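Local coordinates for integral membrane indolylacetylinositol arabinosyltransferase EmbC (Mycolicibacterium smegmatis, PDB 7BVE), which probably transfers arabinose units in the polymerisation of the arabinan that forms part of the mycobacterial cell wall, at residues T277-Y282 with G381-P386; F310-D315 with L422-T427; A373-L378 with V578-A583. All coordinates share one frame; numbering follows the deposited sequence.

Contact 1 of 3, residues T277-Y282 with G381-P386; sequences TADDGY and GLRPEP. With 95E (Ethambutol), chain G; PO4 (phosphate ion), chain F.
The guanidinium of R383 and the carboxylate of D279 meet at a slant, their planes 52° apart, in a salt bridge of 2.8 Å between D279 OD2 and R383 NH1. Near the guanidinium plane, at its edge, are D279 CB and O1 of a bound phosphate, which accepts a hydrogen bond of 3.2 Å from R383 NH2; ethambutol C5 approaches the same group obliquely. Over one face of the Y282 ring sits the drug nitrogen N6, 3.5 Å from Y282 CE1. The other ethambutol nitrogen, N9, is 3.0 Å from D279 OD2, so a single carboxylate oxygen faces both the arginine and the ligand. D279, Y282 and R383 belong to the ethambutol pocket, which I283, Y314, W572, W965 and V1004 complete, while T570 gives the phosphate a second partner. The R383 chain folds at its third torsion (chi3 62°), which turns the guanidinium toward D279 and the phosphate. E385 extends the salt-bridge network through a long pairing of 4.0 Å between E385 OE2 and R383 NH2.

Away from the ligand, the backbone N of L382 donates to D280 OD1 over 3.1 Å, nearly straight at 166° and arriving from above the carboxylate plane. D280 OD1 also lies 3.5 Å from CA of G381, a residue with no side chain to stand between them.

The two loops run directly into helices 281-293 and 385-405; beside them helix 332-349 receives P386 and bonds G381 O through T334.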
loop_
_atom_site.group_PDB
_atom_site.type_symbol
_atom_site.label_atom_id
_atom_site.label_comp_id
_atom_site.label_asym_id
_atom_site.label_seq_id
_atom_site.Cartn_x
_atom_site.Cartn_y
_atom_site.Cartn_z
ATOM N N THR A 277 24.012 0.129 -2.248
ATOM C CA THR A 277 22.764 0.451 -1.577
ATOM C C THR A 277 22.408 1.916 -1.804
ATOM O O THR A 277 23.128 2.667 -2.463
ATOM C CB THR A 277 22.861 0.127 -0.092
ATOM O OG1 THR A 277 23.900 0.907 0.506
ATOM C CG2 THR A 277 23.177 -1.331 0.096
ATOM N N ALA A 278 21.271 2.334 -1.251
ATOM C CA ALA A 278 20.826 3.707 -1.441
ATOM C C ALA A 278 21.655 4.691 -0.625
ATOM O O ALA A 278 22.001 5.769 -1.115
ATOM C CB ALA A 278 19.350 3.834 -1.080
ATOM N N ASP A 279 21.992 4.336 0.612
ATOM C CA ASP A 279 22.621 5.266 1.542
ATOM C C ASP A 279 24.123 5.010 1.604
ATOM O O ASP A 279 24.651 4.458 2.562
ATOM C CB ASP A 279 21.978 5.137 2.909
ATOM C CG ASP A 279 20.534 5.538 2.898
ATOM O OD1 ASP A 279 20.177 6.413 2.089
ATOM O OD2 ASP A 279 19.747 4.973 3.680
ATOM N N ASP A 280 24.816 5.440 0.572
ATOM C CA ASP A 280 26.269 5.442 0.586
ATOM C C ASP A 280 26.845 6.833 0.436
ATOM O O ASP A 280 27.817 7.170 1.115
ATOM C CB ASP A 280 26.816 4.554 -0.527
ATOM C CG ASP A 280 26.492 3.105 -0.319
ATOM O OD1 ASP A 280 26.305 2.697 0.843
ATOM O OD2 ASP A 280 26.432 2.370 -1.322
ATOM N N GLY A 281 26.262 7.653 -0.435
ATOM C CA GLY A 281 26.690 9.033 -0.526
ATOM C C GLY A 281 26.280 9.837 0.685
ATOM O O GLY A 281 26.961 10.790 1.066
ATOM N N TYR A 282 25.183 9.430 1.321
ATOM C CA TYR A 282 24.711 10.013 2.569
ATOM C C TYR A 282 25.771 9.893 3.658
ATOM O O TYR A 282 26.251 10.893 4.208
ATOM C CB TYR A 282 23.434 9.282 2.974
ATOM C CG TYR A 282 22.573 9.971 3.991
ATOM C CD1 TYR A 282 22.786 9.806 5.340
ATOM C CD2 TYR A 282 21.562 10.821 3.596
ATOM C CE1 TYR A 282 21.999 10.453 6.260
ATOM C CE2 TYR A 282 20.771 11.464 4.508
ATOM C CZ TYR A 282 20.999 11.283 5.833
ATOM O OH TYR A 282 20.208 11.932 6.742
ATOM N N GLY A 381 27.615 -1.988 0.840
ATOM C CA GLY A 381 27.652 -0.565 1.069
ATOM C C GLY A 381 28.273 -0.192 2.385
ATOM O O GLY A 381 29.002 -0.974 2.993
ATOM N N LEU A 382 27.967 1.025 2.822
ATOM C CA LEU A 382 28.536 1.612 4.025
ATOM C C LEU A 382 27.571 1.615 5.199
ATOM O O LEU A 382 27.891 2.181 6.243
ATOM C CB LEU A 382 28.995 3.040 3.731
ATOM C CG LEU A 382 30.088 3.160 2.679
ATOM C CD1 LEU A 382 30.405 4.603 2.418
ATOM C CD2 LEU A 382 31.305 2.434 3.145
ATOM N N ARG A 383 26.412 0.975 5.060
ATOM C CA ARG A 383 25.397 0.948 6.101
ATOM C C ARG A 383 25.859 0.103 7.294
ATOM O O ARG A 383 26.844 -0.628 7.195
ATOM C CB ARG A 383 24.094 0.424 5.495
ATOM C CG ARG A 383 23.417 1.474 4.649
ATOM C CD ARG A 383 22.024 1.100 4.229
ATOM N NE ARG A 383 21.132 0.928 5.381
ATOM C CZ ARG A 383 20.542 1.929 6.015
ATOM N NH1 ARG A 383 20.752 3.180 5.633
ATOM N NH2 ARG A 383 19.756 1.687 7.046
ATOM N N PRO A 384 25.202 0.208 8.454
ATOM C CA PRO A 384 25.627 -0.604 9.597
ATOM C C PRO A 384 25.198 -2.062 9.555
ATOM O O PRO A 384 25.475 -2.781 10.514
ATOM C CB PRO A 384 24.969 0.113 10.784
ATOM C CG PRO A 384 23.810 0.764 10.232
ATOM C CD PRO A 384 24.214 1.223 8.889
ATOM N N GLU A 385 24.563 -2.528 8.488
ATOM C CA GLU A 385 24.009 -3.875 8.372
ATOM C C GLU A 385 25.043 -5.012 8.452
ATOM O O GLU A 385 24.770 -5.999 9.152
ATOM C CB GLU A 385 23.199 -3.967 7.074
ATOM C CG GLU A 385 22.154 -2.894 6.909
ATOM C CD GLU A 385 21.013 -3.054 7.857
ATOM O OE1 GLU A 385 20.681 -4.210 8.159
ATOM O OE2 GLU A 385 20.449 -2.036 8.299
ATOM N N PRO A 386 26.226 -4.953 7.794
ATOM C CA PRO A 386 27.217 -6.014 8.052
ATOM C C PRO A 386 27.792 -6.020 9.456
ATOM O O PRO A 386 28.131 -7.097 9.969
ATOM C CB PRO A 386 28.304 -5.729 7.016
ATOM C CG PRO A 386 28.144 -4.355 6.644
ATOM C CD PRO A 386 26.701 -4.109 6.676
HETATM C C2 95E G . 20.359 8.638 8.847
HETATM O O12 95E G . 16.276 5.661 2.048
HETATM C C11 95E G . 16.735 5.763 3.136
HETATM C C10 95E G . 16.730 7.104 3.869
HETATM C C13 95E G . 16.423 8.254 2.917
HETATM C C14 95E G . 15.072 8.899 3.207
HETATM N N9 95E G . 18.023 7.336 4.476
HETATM C C8 95E G . 17.964 6.865 5.841
HETATM C C7 95E G . 18.735 7.811 6.749
HETATM N N6 95E G . 20.140 7.474 6.733
HETATM C C3 95E G . 20.554 7.321 8.107
HETATM O O1 95E G . 19.465 8.740 9.614
HETATM C C4 95E G . 22.019 6.922 8.130
HETATM C C5 95E G . 22.349 6.062 6.917
HETATM P P PO4 F . 17.650 4.509 9.123
HETATM O O1 PO4 F . 18.935 3.760 9.370
HETATM O O2 PO4 F . 17.290 4.426 7.662
HETATM O O3 PO4 F . 16.553 3.898 9.957
HETATM O O4 PO4 F . 17.814 5.955 9.510
#

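Contact 2 of 3, residues F310-D315 with L422-T427; sequences FGWYYD and LFSGPT
G311 N makes a weak hydrogen bond of 3.5 Å to F423 O in the more tightly packed part of this contact, where two loops meet through backbone carbonyls and the edges of two aromatic rings. That same carbonyl oxygen lies at the edge of the W312 indole, 3.3 Å from W312 CD1, and the next ring atom, W312 NE1, reaches S424 OG in a weak, bent bond of 3.5 Å (135°). A chi1 of 57°, with CG between the backbone N and the carbonyl carbon, carries the indole to where CD1 and NE1 lie against these two oxygens. Y313 adds a second aromatic edge: S424 O sits in its ring plane, 3.7 Å from Y313 CE1.

By contrast, the more open side is formed by the partly exposed F310 and F423 and the exposed P426. Here the F310 ring lies along the backbone of 423-426, with P426 N over one face, offset toward the rim, L422 O at its edge, and G425 O approaching F310 CE1 obliquely at 3.6 Å. Its side-chain contacts are longer: F310 CE1 to F423 CD1 is 4.1 Å, and F310 CE2 to P426 CG 4.3 Å.

Y314, a residue of the ethambutol pocket, begins helix 314-320 and packs on I283 and M286 of helix 281-293, so this pair of loops borders that pocket. The loop after helix 409-422 places S424 against I387 of helix 385-405, while W312 and F423 touch helix 470-473.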
loop_
_atom_site.group_PDB
_atom_site.type_symbol
_atom_site.label_atom_id
_atom_site.label_comp_id
_atom_site.label_asym_id
_atom_site.label_seq_id
_atom_site.Cartn_x
_atom_site.Cartn_y
_atom_site.Cartn_z
ATOM N N PHE A 310 23.949 7.060 18.086
ATOM C CA PHE A 310 24.234 6.075 17.062
ATOM C C PHE A 310 25.357 6.556 16.161
ATOM O O PHE A 310 25.590 7.754 16.013
ATOM C CB PHE A 310 23.007 5.778 16.216
ATOM C CG PHE A 310 21.862 5.227 16.995
ATOM C CD1 PHE A 310 21.901 3.946 17.494
ATOM C CD2 PHE A 310 20.725 5.978 17.190
ATOM C CE1 PHE A 310 20.843 3.435 18.206
ATOM C CE2 PHE A 310 19.663 5.470 17.897
ATOM C CZ PHE A 310 19.724 4.197 18.403
ATOM N N GLY A 311 26.052 5.600 15.556
ATOM C CA GLY A 311 27.114 5.916 14.631
ATOM C C GLY A 311 28.450 6.165 15.293
ATOM O O GLY A 311 29.047 7.225 15.103
ATOM N N TRP A 312 28.931 5.205 16.076
ATOM C CA TRP A 312 30.266 5.303 16.643
ATOM C C TRP A 312 31.358 5.026 15.626
ATOM O O TRP A 312 32.516 5.365 15.880
ATOM C CB TRP A 312 30.420 4.341 17.828
ATOM C CG TRP A 312 30.146 2.904 17.507
ATOM C CD1 TRP A 312 28.961 2.257 17.635
ATOM C CD2 TRP A 312 31.074 1.940 16.992
ATOM N NE1 TRP A 312 29.086 0.954 17.238
ATOM C CE2 TRP A 312 30.375 0.734 16.836
ATOM C CE3 TRP A 312 32.428 1.981 16.647
ATOM C CZ2 TRP A 312 30.978 -0.420 16.352
ATOM C CZ3 TRP A 312 33.022 0.838 16.165
ATOM C CH2 TRP A 312 32.300 -0.346 16.023
ATOM N N TYR A 313 31.024 4.416 14.495
ATOM C CA TYR A 313 32.002 3.960 13.523
ATOM C C TYR A 313 32.128 4.905 12.336
ATOM O O TYR A 313 32.974 4.682 11.460
ATOM C CB TYR A 313 31.636 2.546 13.056
ATOM C CG TYR A 313 30.422 2.499 12.177
ATOM C CD1 TYR A 313 29.143 2.508 12.713
ATOM C CD2 TYR A 313 30.558 2.414 10.798
ATOM C CE1 TYR A 313 28.040 2.485 11.895
ATOM C CE2 TYR A 313 29.471 2.386 9.980
ATOM C CZ TYR A 313 28.219 2.417 10.526
ATOM O OH TYR A 313 27.145 2.383 9.684
ATOM N N TYR A 314 31.307 5.957 12.287
ATOM C CA TYR A 314 31.454 6.978 11.258
ATOM C C TYR A 314 32.753 7.748 11.427
ATOM O O TYR A 314 33.311 8.248 10.449
ATOM C CB TYR A 314 30.285 7.950 11.309
ATOM C CG TYR A 314 28.937 7.385 10.951
ATOM C CD1 TYR A 314 28.816 6.217 10.231
ATOM C CD2 TYR A 314 27.780 8.024 11.355
ATOM C CE1 TYR A 314 27.580 5.706 9.917
ATOM C CE2 TYR A 314 26.546 7.522 11.044
ATOM C CZ TYR A 314 26.452 6.365 10.326
ATOM O OH TYR A 314 25.215 5.862 10.022
ATOM N N ASP A 315 33.262 7.832 12.652
ATOM C CA ASP A 315 34.560 8.453 12.875
ATOM C C ASP A 315 35.685 7.560 12.375
ATOM O O ASP A 315 36.710 8.052 11.881
ATOM C CB ASP A 315 34.720 8.763 14.354
ATOM C CG ASP A 315 33.757 9.829 14.824
ATOM O OD1 ASP A 315 33.459 10.750 14.036
ATOM O OD2 ASP A 315 33.268 9.731 15.968
ATOM N N LEU A 422 24.470 -2.748 19.442
ATOM C CA LEU A 422 23.160 -2.151 19.665
ATOM C C LEU A 422 23.136 -0.688 19.247
ATOM O O LEU A 422 22.081 -0.170 18.870
ATOM C CB LEU A 422 22.777 -2.296 21.135
ATOM C CG LEU A 422 21.392 -1.870 21.611
ATOM C CD1 LEU A 422 20.338 -2.751 21.001
ATOM C CD2 LEU A 422 21.327 -1.926 23.118
ATOM N N PHE A 423 24.282 -0.010 19.289
ATOM C CA PHE A 423 24.372 1.411 18.986
ATOM C C PHE A 423 25.093 1.689 17.676
ATOM O O PHE A 423 25.694 2.752 17.517
ATOM C CB PHE A 423 25.057 2.153 20.128
ATOM C CG PHE A 423 24.254 2.182 21.381
ATOM C CD1 PHE A 423 23.196 3.060 21.513
ATOM C CD2 PHE A 423 24.550 1.330 22.426
ATOM C CE1 PHE A 423 22.448 3.086 22.661
ATOM C CE2 PHE A 423 23.805 1.352 23.579
ATOM C CZ PHE A 423 22.754 2.232 23.696
ATOM N N SER A 424 25.061 0.750 16.740
ATOM C CA SER A 424 25.560 1.018 15.401
ATOM C C SER A 424 24.551 1.809 14.592
ATOM O O SER A 424 24.909 2.781 13.924
ATOM C CB SER A 424 25.885 -0.291 14.685
ATOM O OG SER A 424 26.923 -0.985 15.341
ATOM N N GLY A 425 23.294 1.398 14.644
ATOM C CA GLY A 425 22.211 2.114 14.030
ATOM C C GLY A 425 20.933 1.762 14.750
ATOM O O GLY A 425 20.932 0.928 15.660
ATOM N N PRO A 426 19.816 2.382 14.363
ATOM C CA PRO A 426 18.536 2.060 15.015
ATOM C C PRO A 426 18.031 0.665 14.707
ATOM O O PRO A 426 17.175 0.158 15.440
ATOM C CB PRO A 426 17.586 3.128 14.464
ATOM C CG PRO A 426 18.469 4.221 14.006
ATOM C CD PRO A 426 19.699 3.555 13.490
ATOM N N THR A 427 18.539 0.027 13.658
ATOM C CA THR A 427 18.223 -1.354 13.331
ATOM C C THR A 427 19.008 -2.349 14.167
ATOM O O THR A 427 18.776 -3.553 14.045
ATOM C CB THR A 427 18.493 -1.611 11.851
ATOM O OG1 THR A 427 19.892 -1.473 11.590
ATOM C CG2 THR A 427 17.764 -0.597 11.022
#

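Contact 3 of 3, residues A373-L378 with V578-A583; sequences AFWLPL and VFAGLA
The carbonyl oxygen of F579 accepts a weak hydrogen bond of 3.1 Å from A583 N and also lies over the centre of the F374 ring, 4.2 Å above its plane. It is the polar element of an otherwise apolar meeting, for no hydrogen bond joins the two segments. F374 carries most of the packing. Its CB rests against A580, with F374 CB and A580 CB 3.9 Å apart, while the ring reaches onward to two further residues. Ring atoms at opposite corners do this work: F374 CD2 touches A583 CB at 3.5 Å, and F374 CE1 touches F579 CB at 4.0 Å. One benzyl group therefore spans the turn from F579 to A583.

The backbones come closest where F374 and A580 face each other, their CA atoms 5.2 Å apart. This is packing within the multi-helix membrane region of the GT-C clan: the last turns of helix 361-378, kinked where P377 N has no bond to the preceding turn, lie against the start of helix 582-592 and the residues just before it.

F374 and F579 lie side by side and point the same way, but the F579 ring leads away from 373-378 to stack on F562. L526 of helix 517-539 touches both phenylalanines. W375 meets A580 from another direction. Its chi1 of -172° brings an edge of the indole, and not a face, up to the alanine, and W375 CE3 comes within 4.2 Å of A580 CB, which lies near the ring plane. A580 is also touched by N379, in the loop that follows helix 361-378.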
loop_
_atom_site.group_PDB
_atom_site.type_symbol
_atom_site.label_atom_id
_atom_site.label_comp_id
_atom_site.label_asym_id
_atom_site.label_seq_id
_atom_site.Cartn_x
_atom_site.Cartn_y
_atom_site.Cartn_z
ATOM N N ALA A 373 22.751 -15.183 -0.837
ATOM C CA ALA A 373 21.472 -14.614 -1.248
ATOM C C ALA A 373 21.025 -13.489 -0.331
ATOM O O ALA A 373 20.283 -12.602 -0.761
ATOM C CB ALA A 373 20.406 -15.705 -1.297
ATOM N N PHE A 374 21.445 -13.507 0.927
ATOM C CA PHE A 374 21.243 -12.334 1.772
ATOM C C PHE A 374 22.328 -11.275 1.644
ATOM O O PHE A 374 22.020 -10.084 1.739
ATOM C CB PHE A 374 21.121 -12.742 3.233
ATOM C CG PHE A 374 19.729 -12.982 3.666
ATOM C CD1 PHE A 374 18.963 -11.896 4.074
ATOM C CD2 PHE A 374 19.160 -14.225 3.666
ATOM C CE1 PHE A 374 17.685 -12.060 4.479
ATOM C CE2 PHE A 374 17.873 -14.404 4.081
ATOM C CZ PHE A 374 17.125 -13.310 4.484
ATOM N N TRP A 375 23.584 -11.664 1.430
ATOM C CA TRP A 375 24.670 -10.695 1.436
ATOM C C TRP A 375 24.678 -9.831 0.189
ATOM O O TRP A 375 24.933 -8.630 0.281
ATOM C CB TRP A 375 26.017 -11.399 1.556
ATOM C CG TRP A 375 27.121 -10.428 1.756
ATOM C CD1 TRP A 375 27.919 -9.881 0.803
ATOM C CD2 TRP A 375 27.557 -9.891 2.998
ATOM N NE1 TRP A 375 28.814 -9.022 1.371
ATOM C CE2 TRP A 375 28.613 -9.015 2.722
ATOM C CE3 TRP A 375 27.151 -10.063 4.321
ATOM C CZ2 TRP A 375 29.256 -8.311 3.710
ATOM C CZ3 TRP A 375 27.797 -9.371 5.295
ATOM C CH2 TRP A 375 28.846 -8.515 4.990
ATOM N N LEU A 376 24.446 -10.422 -0.990
ATOM C CA LEU A 376 24.714 -9.681 -2.221
ATOM C C LEU A 376 23.716 -8.555 -2.498
ATOM O O LEU A 376 24.172 -7.431 -2.761
ATOM C CB LEU A 376 24.858 -10.650 -3.402
ATOM C CG LEU A 376 25.976 -11.688 -3.354
ATOM C CD1 LEU A 376 26.014 -12.432 -4.657
ATOM C CD2 LEU A 376 27.318 -11.096 -3.047
ATOM N N PRO A 377 22.388 -8.736 -2.446
ATOM C CA PRO A 377 21.521 -7.582 -2.707
ATOM C C PRO A 377 21.396 -6.580 -1.572
ATOM O O PRO A 377 20.819 -5.513 -1.792
ATOM C CB PRO A 377 20.166 -8.227 -2.979
ATOM C CG PRO A 377 20.180 -9.431 -2.251
ATOM C CD PRO A 377 21.556 -9.952 -2.341
ATOM N N LEU A 378 21.902 -6.862 -0.375
ATOM C CA LEU A 378 21.550 -6.074 0.797
ATOM C C LEU A 378 22.719 -5.502 1.578
ATOM O O LEU A 378 22.493 -4.593 2.381
ATOM C CB LEU A 378 20.691 -6.911 1.757
ATOM C CG LEU A 378 19.251 -7.204 1.350
ATOM C CD1 LEU A 378 18.656 -8.270 2.213
ATOM C CD2 LEU A 378 18.437 -5.955 1.481
ATOM N N VAL A 578 20.323 -7.606 8.328
ATOM C CA VAL A 578 20.825 -8.112 9.603
ATOM C C VAL A 578 20.686 -9.615 9.741
ATOM O O VAL A 578 21.254 -10.192 10.674
ATOM C CB VAL A 578 20.090 -7.467 10.793
ATOM C CG1 VAL A 578 20.328 -5.995 10.821
ATOM C CG2 VAL A 578 18.612 -7.728 10.699
ATOM N N PHE A 579 19.938 -10.266 8.856
ATOM C CA PHE A 579 19.712 -11.699 8.916
ATOM C C PHE A 579 20.702 -12.483 8.081
ATOM O O PHE A 579 20.475 -13.665 7.833
ATOM C CB PHE A 579 18.297 -12.032 8.456
ATOM C CG PHE A 579 17.228 -11.520 9.364
ATOM C CD1 PHE A 579 16.912 -12.190 10.528
ATOM C CD2 PHE A 579 16.525 -10.376 9.045
ATOM C CE1 PHE A 579 15.925 -11.719 11.362
ATOM C CE2 PHE A 579 15.538 -9.902 9.878
ATOM C CZ PHE A 579 15.241 -10.573 11.033
ATOM N N ALA A 580 21.787 -11.860 7.628
ATOM C CA ALA A 580 22.716 -12.555 6.750
ATOM C C ALA A 580 23.606 -13.537 7.495
ATOM O O ALA A 580 24.178 -14.427 6.863
ATOM C CB ALA A 580 23.574 -11.549 5.994
ATOM N N GLY A 581 23.738 -13.401 8.810
ATOM C CA GLY A 581 24.506 -14.353 9.592
ATOM C C GLY A 581 23.668 -15.519 10.066
ATOM O O GLY A 581 24.155 -16.645 10.171
ATOM N N LEU A 582 22.394 -15.254 10.361
ATOM C CA LEU A 582 21.465 -16.293 10.795
ATOM C C LEU A 582 20.976 -17.148 9.645
ATOM O O LEU A 582 20.448 -18.241 9.878
ATOM C CB LEU A 582 20.262 -15.651 11.472
ATOM C CG LEU A 582 20.562 -14.801 12.700
ATOM C CD1 LEU A 582 19.317 -14.059 13.110
ATOM C CD2 LEU A 582 21.090 -15.660 13.833
ATOM N N ALA A 583 21.135 -16.668 8.409
ATOM C CA ALA A 583 20.590 -17.379 7.257
ATOM C C ALA A 583 21.400 -18.623 6.936
ATOM O O ALA A 583 20.836 -19.638 6.526
ATOM C CB ALA A 583 20.528 -16.465 6.056
#

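Segment 381-386 of contact 1 joins the other two. Toward contact 2, about 12 Å away between centres, P384 N lies 3.2 Å from Y313 OH, and a weak hydrogen bond links E385 OE2 and T427 OG1. Toward contact 3, about 14 Å away between centres, P386 CB packs 3.5 Å from W375 CH2, and E385 OE1 lies 3.2 Å from V578 CG1. Contacts 2 and 3 do not touch; their centres are about 19 Å apart. In every pair the segments alternate along the chain. Contact 1 holds ethambutol directly, contact 2 reaches it through Y314, and contact 3 meets the pocket segments through E385, P386 and T277, whose CG2 is 4.0 Å from L378 O.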